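Local atomic coordinates of spectinomycin phosphotransferase (Legionella pneumophila, PDB entry 3I1A), a protein that probably transfers a phosphate group from a bound nucleotide to the antibiotic spectinomycin, a modification that confers resistance. Residues A[118-129]-A[259-269]. Sequence-based numbering, arbitrary orientation.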
loop_
_atom_site.group_PDB
_atom_site.type_symbol
_atom_site.label_atom_id
_atom_site.label_comp_id
_atom_site.label_asym_id
_atom_site.label_seq_id
_atom_site.Cartn_x
_atom_site.Cartn_y
_atom_site.Cartn_z
ATOM N N TRP A 118 7.863 11.465 12.881
ATOM C CA TRP A 118 8.559 10.204 12.658
ATOM C C TRP A 118 8.397 9.361 13.922
ATOM O O TRP A 118 8.160 8.167 13.837
ATOM C CB TRP A 118 10.038 10.413 12.387
ATOM C CG TRP A 118 10.323 10.659 10.946
ATOM C CD1 TRP A 118 10.703 11.836 10.372
ATOM C CD2 TRP A 118 10.271 9.691 9.888
ATOM N NE1 TRP A 118 10.901 11.658 9.015
ATOM C CE2 TRP A 118 10.640 10.355 8.693
ATOM C CE3 TRP A 118 9.958 8.330 9.832
ATOM C CZ2 TRP A 118 10.700 9.701 7.455
ATOM C CZ3 TRP A 118 10.020 7.673 8.595
ATOM C CH2 TRP A 118 10.388 8.362 7.427
ATOM N N LYS A 119 8.517 10.002 15.079
ATOM C CA LYS A 119 8.351 9.293 16.339
ATOM C C LYS A 119 6.935 8.741 16.472
ATOM O O LYS A 119 6.751 7.583 16.879
ATOM C CB LYS A 119 8.674 10.212 17.523
ATOM C CG LYS A 119 10.155 10.520 17.632
ATOM C CD LYS A 119 10.498 11.438 18.821
ATOM C CE LYS A 119 11.998 11.798 18.788
ATOM N NZ LYS A 119 12.389 12.861 19.751
ATOM N N GLN A 120 5.940 9.560 16.114
ATOM C CA GLN A 120 4.531 9.166 16.182
ATOM C C GLN A 120 4.291 7.980 15.234
ATOM O O GLN A 120 3.549 7.049 15.569
ATOM C CB GLN A 120 3.636 10.341 15.780
ATOM C CG GLN A 120 2.157 9.993 15.750
ATOM C CD GLN A 120 1.267 11.149 15.326
ATOM O OE1 GLN A 120 1.704 12.080 14.614
ATOM N NE2 GLN A 120 -0.008 11.086 15.733
ATOM N N LEU A 121 4.929 8.002 14.059
ATOM C CA LEU A 121 4.751 6.898 13.115
ATOM C C LEU A 121 5.321 5.614 13.732
ATOM O O LEU A 121 4.729 4.530 13.604
ATOM C CB LEU A 121 5.432 7.202 11.770
ATOM C CG LEU A 121 5.458 6.056 10.741
ATOM C CD1 LEU A 121 4.021 5.708 10.308
ATOM C CD2 LEU A 121 6.283 6.471 9.525
ATOM N N GLY A 122 6.472 5.735 14.394
ATOM C CA GLY A 122 7.059 4.574 15.046
ATOM C C GLY A 122 6.136 4.062 16.150
ATOM O O GLY A 122 5.936 2.851 16.301
ATOM N N LYS A 123 5.595 4.975 16.955
ATOM C CA LYS A 123 4.670 4.583 18.031
ATOM C C LYS A 123 3.420 3.854 17.486
ATOM O O LYS A 123 3.006 2.822 18.008
ATOM C CB LYS A 123 4.240 5.831 18.807
ATOM C CG LYS A 123 3.195 5.642 19.920
ATOM C CD LYS A 123 2.797 7.017 20.510
ATOM C CE LYS A 123 2.574 8.098 19.416
ATOM N NZ LYS A 123 1.942 9.432 19.829
ATOM N N VAL A 124 2.841 4.390 16.413
ATOM C CA VAL A 124 1.635 3.804 15.832
ATOM C C VAL A 124 1.884 2.465 15.155
ATOM O O VAL A 124 1.096 1.523 15.305
ATOM C CB VAL A 124 0.983 4.803 14.826
ATOM C CG1 VAL A 124 -0.163 4.133 14.074
ATOM C CG2 VAL A 124 0.458 6.004 15.606
ATOM N N LEU A 125 2.980 2.352 14.431
ATOM C CA LEU A 125 3.251 1.085 13.782
ATOM C C LEU A 125 3.560 0.038 14.845
ATOM O O LEU A 125 3.226 -1.125 14.677
ATOM C CB LEU A 125 4.392 1.221 12.788
ATOM C CG LEU A 125 4.487 0.121 11.737
ATOM C CD1 LEU A 125 3.163 0.007 10.973
ATOM C CD2 LEU A 125 5.591 0.467 10.751
ATOM N N ARG A 126 4.177 0.422 15.964
ATOM C CA ARG A 126 4.415 -0.579 17.007
ATOM C C ARG A 126 3.061 -1.016 17.591
ATOM O O ARG A 126 2.850 -2.195 17.902
ATOM C CB ARG A 126 5.318 -0.001 18.112
ATOM C CG ARG A 126 5.616 -0.977 19.279
ATOM C CD ARG A 126 6.451 -2.167 18.825
ATOM N NE ARG A 126 6.676 -3.133 19.911
ATOM C CZ ARG A 126 7.513 -2.944 20.933
ATOM N NH1 ARG A 126 8.229 -1.829 21.034
ATOM N NH2 ARG A 126 7.637 -3.881 21.874
ATOM N N GLN A 127 2.143 -0.064 17.745
ATOM C CA GLN A 127 0.806 -0.359 18.266
ATOM C C GLN A 127 0.102 -1.372 17.379
ATOM O O GLN A 127 -0.561 -2.292 17.860
ATOM C CB GLN A 127 -0.069 0.897 18.299
ATOM C CG GLN A 127 0.009 1.739 19.557
ATOM C CD GLN A 127 -1.126 2.750 19.594
ATOM O OE1 GLN A 127 -1.124 3.708 18.837
ATOM N NE2 GLN A 127 -2.109 2.521 20.456
ATOM N N ILE A 128 0.233 -1.171 16.077
ATOM C CA ILE A 128 -0.393 -2.048 15.098
ATOM C C ILE A 128 0.230 -3.433 15.193
ATOM O O ILE A 128 -0.481 -4.441 15.284
ATOM C CB ILE A 128 -0.239 -1.464 13.655
ATOM C CG1 ILE A 128 -1.108 -0.210 13.505
ATOM C CG2 ILE A 128 -0.651 -2.515 12.607
ATOM C CD1 ILE A 128 -0.658 0.716 12.359
ATOM N N HIS A 129 1.552 -3.499 15.200
ATOM C CA HIS A 129 2.214 -4.793 15.268
ATOM C C HIS A 129 1.923 -5.550 16.561
ATOM O O HIS A 129 2.000 -6.768 16.584
ATOM C CB HIS A 129 3.732 -4.628 15.111
ATOM C CG HIS A 129 4.135 -4.138 13.756
ATOM N ND1 HIS A 129 5.411 -3.716 13.461
ATOM C CD2 HIS A 129 3.433 -4.049 12.603
ATOM C CE1 HIS A 129 5.480 -3.390 12.179
ATOM N NE2 HIS A 129 4.289 -3.583 11.636
ATOM N N GLU A 259 15.871 9.856 10.016
ATOM C CA GLU A 259 14.488 9.413 9.940
ATOM C C GLU A 259 14.411 8.069 10.644
ATOM O O GLU A 259 13.458 7.797 11.376
ATOM C CB GLU A 259 14.065 9.275 8.478
ATOM C CG GLU A 259 14.174 10.608 7.727
ATOM C CD GLU A 259 13.995 10.476 6.239
ATOM O OE1 GLU A 259 14.188 9.356 5.693
ATOM O OE2 GLU A 259 13.677 11.509 5.613
ATOM N N ILE A 260 15.423 7.239 10.412
ATOM C CA ILE A 260 15.488 5.927 11.037
ATOM C C ILE A 260 15.590 6.066 12.560
ATOM O O ILE A 260 14.889 5.377 13.318
ATOM C CB ILE A 260 16.668 5.136 10.464
ATOM C CG1 ILE A 260 16.442 4.933 8.959
ATOM C CG2 ILE A 260 16.819 3.808 11.186
ATOM C CD1 ILE A 260 17.593 4.274 8.259
ATOM N N GLN A 261 16.432 6.990 13.013
ATOM C CA GLN A 261 16.608 7.233 14.443
ATOM C C GLN A 261 15.326 7.680 15.133
ATOM O O GLN A 261 14.980 7.179 16.201
ATOM C CB GLN A 261 17.687 8.305 14.673
ATOM C CG GLN A 261 17.892 8.655 16.141
ATOM C CD GLN A 261 18.815 9.853 16.336
ATOM O OE1 GLN A 261 19.391 10.383 15.375
ATOM N NE2 GLN A 261 18.950 10.290 17.582
ATOM N N TYR A 262 14.628 8.642 14.531
ATOM C CA TYR A 262 13.385 9.145 15.100
ATOM C C TYR A 262 12.323 8.038 15.086
ATOM O O TYR A 262 11.575 7.835 16.066
ATOM C CB TYR A 262 12.879 10.355 14.290
ATOM C CG TYR A 262 13.847 11.513 14.145
ATOM C CD1 TYR A 262 13.625 12.514 13.183
ATOM C CD2 TYR A 262 14.983 11.616 14.949
ATOM C CE1 TYR A 262 14.518 13.585 13.031
ATOM C CE2 TYR A 262 15.887 12.690 14.805
ATOM C CZ TYR A 262 15.649 13.663 13.847
ATOM O OH TYR A 262 16.552 14.703 13.694
ATOM N N PHE A 263 12.243 7.316 13.972
ATOM C CA PHE A 263 11.270 6.237 13.892
ATOM C C PHE A 263 11.455 5.233 15.026
ATOM O O PHE A 263 10.499 4.935 15.745
ATOM C CB PHE A 263 11.363 5.483 12.570
ATOM C CG PHE A 263 10.425 4.299 12.492
ATOM C CD1 PHE A 263 9.096 4.467 12.096
ATOM C CD2 PHE A 263 10.853 3.024 12.896
ATOM C CE1 PHE A 263 8.206 3.401 12.103
ATOM C CE2 PHE A 263 9.961 1.945 12.907
ATOM C CZ PHE A 263 8.640 2.135 12.509
ATOM N N TYR A 264 12.671 4.724 15.199
ATOM C CA TYR A 264 12.888 3.735 16.248
ATOM C C TYR A 264 12.790 4.265 17.649
ATOM O O TYR A 264 12.535 3.506 18.595
ATOM C CB TYR A 264 14.187 2.984 16.007
ATOM C CG TYR A 264 13.995 1.950 14.928
ATOM C CD1 TYR A 264 14.385 2.188 13.611
ATOM C CD2 TYR A 264 13.355 0.739 15.219
ATOM C CE1 TYR A 264 14.149 1.249 12.613
ATOM C CE2 TYR A 264 13.110 -0.198 14.234
ATOM C CZ TYR A 264 13.507 0.053 12.941
ATOM O OH TYR A 264 13.283 -0.902 11.993
ATOM N N GLU A 265 13.005 5.562 17.823
ATOM C CA GLU A 265 12.809 6.103 19.153
ATOM C C GLU A 265 11.314 5.916 19.495
ATOM O O GLU A 265 10.939 5.695 20.651
ATOM C CB GLU A 265 13.174 7.592 19.209
ATOM C CG GLU A 265 13.100 8.128 20.632
ATOM C CD GLU A 265 13.496 9.583 20.737
ATOM O OE1 GLU A 265 14.439 9.983 20.007
ATOM O OE2 GLU A 265 12.872 10.313 21.552
ATOM N N GLY A 266 10.447 5.995 18.484
ATOM C CA GLY A 266 9.028 5.815 18.723
ATOM C C GLY A 266 8.597 4.356 18.731
ATOM O O GLY A 266 7.761 3.951 19.525
ATOM N N TYR A 267 9.178 3.565 17.839
ATOM C CA TYR A 267 8.828 2.151 17.719
ATOM C C TYR A 267 9.340 1.344 18.929
ATOM O O TYR A 267 8.690 0.396 19.382
ATOM C CB TYR A 267 9.430 1.623 16.418
ATOM C CG TYR A 267 8.915 0.261 16.001
ATOM C CD1 TYR A 267 7.655 0.117 15.420
ATOM C CD2 TYR A 267 9.690 -0.878 16.204
ATOM C CE1 TYR A 267 7.172 -1.162 15.053
ATOM C CE2 TYR A 267 9.228 -2.142 15.843
ATOM C CZ TYR A 267 7.968 -2.277 15.278
ATOM O OH TYR A 267 7.497 -3.545 14.994
ATOM N N GLY A 268 10.504 1.730 19.431
ATOM C CA GLY A 268 11.075 1.080 20.602
ATOM C C GLY A 268 11.839 -0.203 20.409
ATOM O O GLY A 268 12.951 -0.345 20.905
ATOM N N GLU A 269 11.239 -1.151 19.695
ATOM C CA GLU A 269 11.866 -2.441 19.449
ATOM C C GLU A 269 12.975 -2.338 18.409
ATOM O O GLU A 269 12.712 -2.134 17.221
ATOM C CB GLU A 269 10.814 -3.453 18.979
ATOM C CG GLU A 269 11.401 -4.832 18.743
ATOM C CD GLU A 269 12.120 -5.333 19.972
ATOM O OE1 GLU A 269 11.438 -5.682 20.958
ATOM O OE2 GLU A 269 13.364 -5.348 19.965
HETATM O O HOH W 1 11.501 13.636 6.929
HETATM O O HOH W 2 10.241 -3.730 22.712
#
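W118 receives E259 over one face of its indole: CB of E259 lies 3.8 Å from the centroid of the six-membered ring, a CH-pi contact, while CB of W118 abuts CB of Y262 at 3.4 Å. K119, extended beyond CG, runs over the carbonyl of Y262 to a salt bridge with E265 whose hydrogen bond is weak, and its own carbonyl receives a CA-H...O contact from G266. L121 sets CG against CE1 of F263. The CA atoms come nearest at G122, 4.0 Å from that of Y267. With no side chain in between, CA of G122 lies over the face of the F263 ring and also makes a CA-H...O contact with O of F263 (3.5 Å). L125 completes, with W118, L121 and G122, the hole around that phenyl knob, its CD2 meeting the ring edge. R126 turns at chi2 (66°), which lays CD over the Y267 ring and brings NH1 to Y267 O at 2.8 Å, in both the carbonyl and guanidinium planes. H129 meets the hydroxyl of Y267 edge-on through ND1, an almost straight 2.6 Å hydrogen bond; NE2 of H129 is bonded to D242, so the imidazole is gripped at both nitrogens. Crossing at -43° with axes 6.4 Å apart, segments 118-129 and 259-267 form a glycine-mediated close crossing with knobs-into-holes packing, within the helical C-terminal lobe of the kinase-like aminoglycoside phosphotransferase fold.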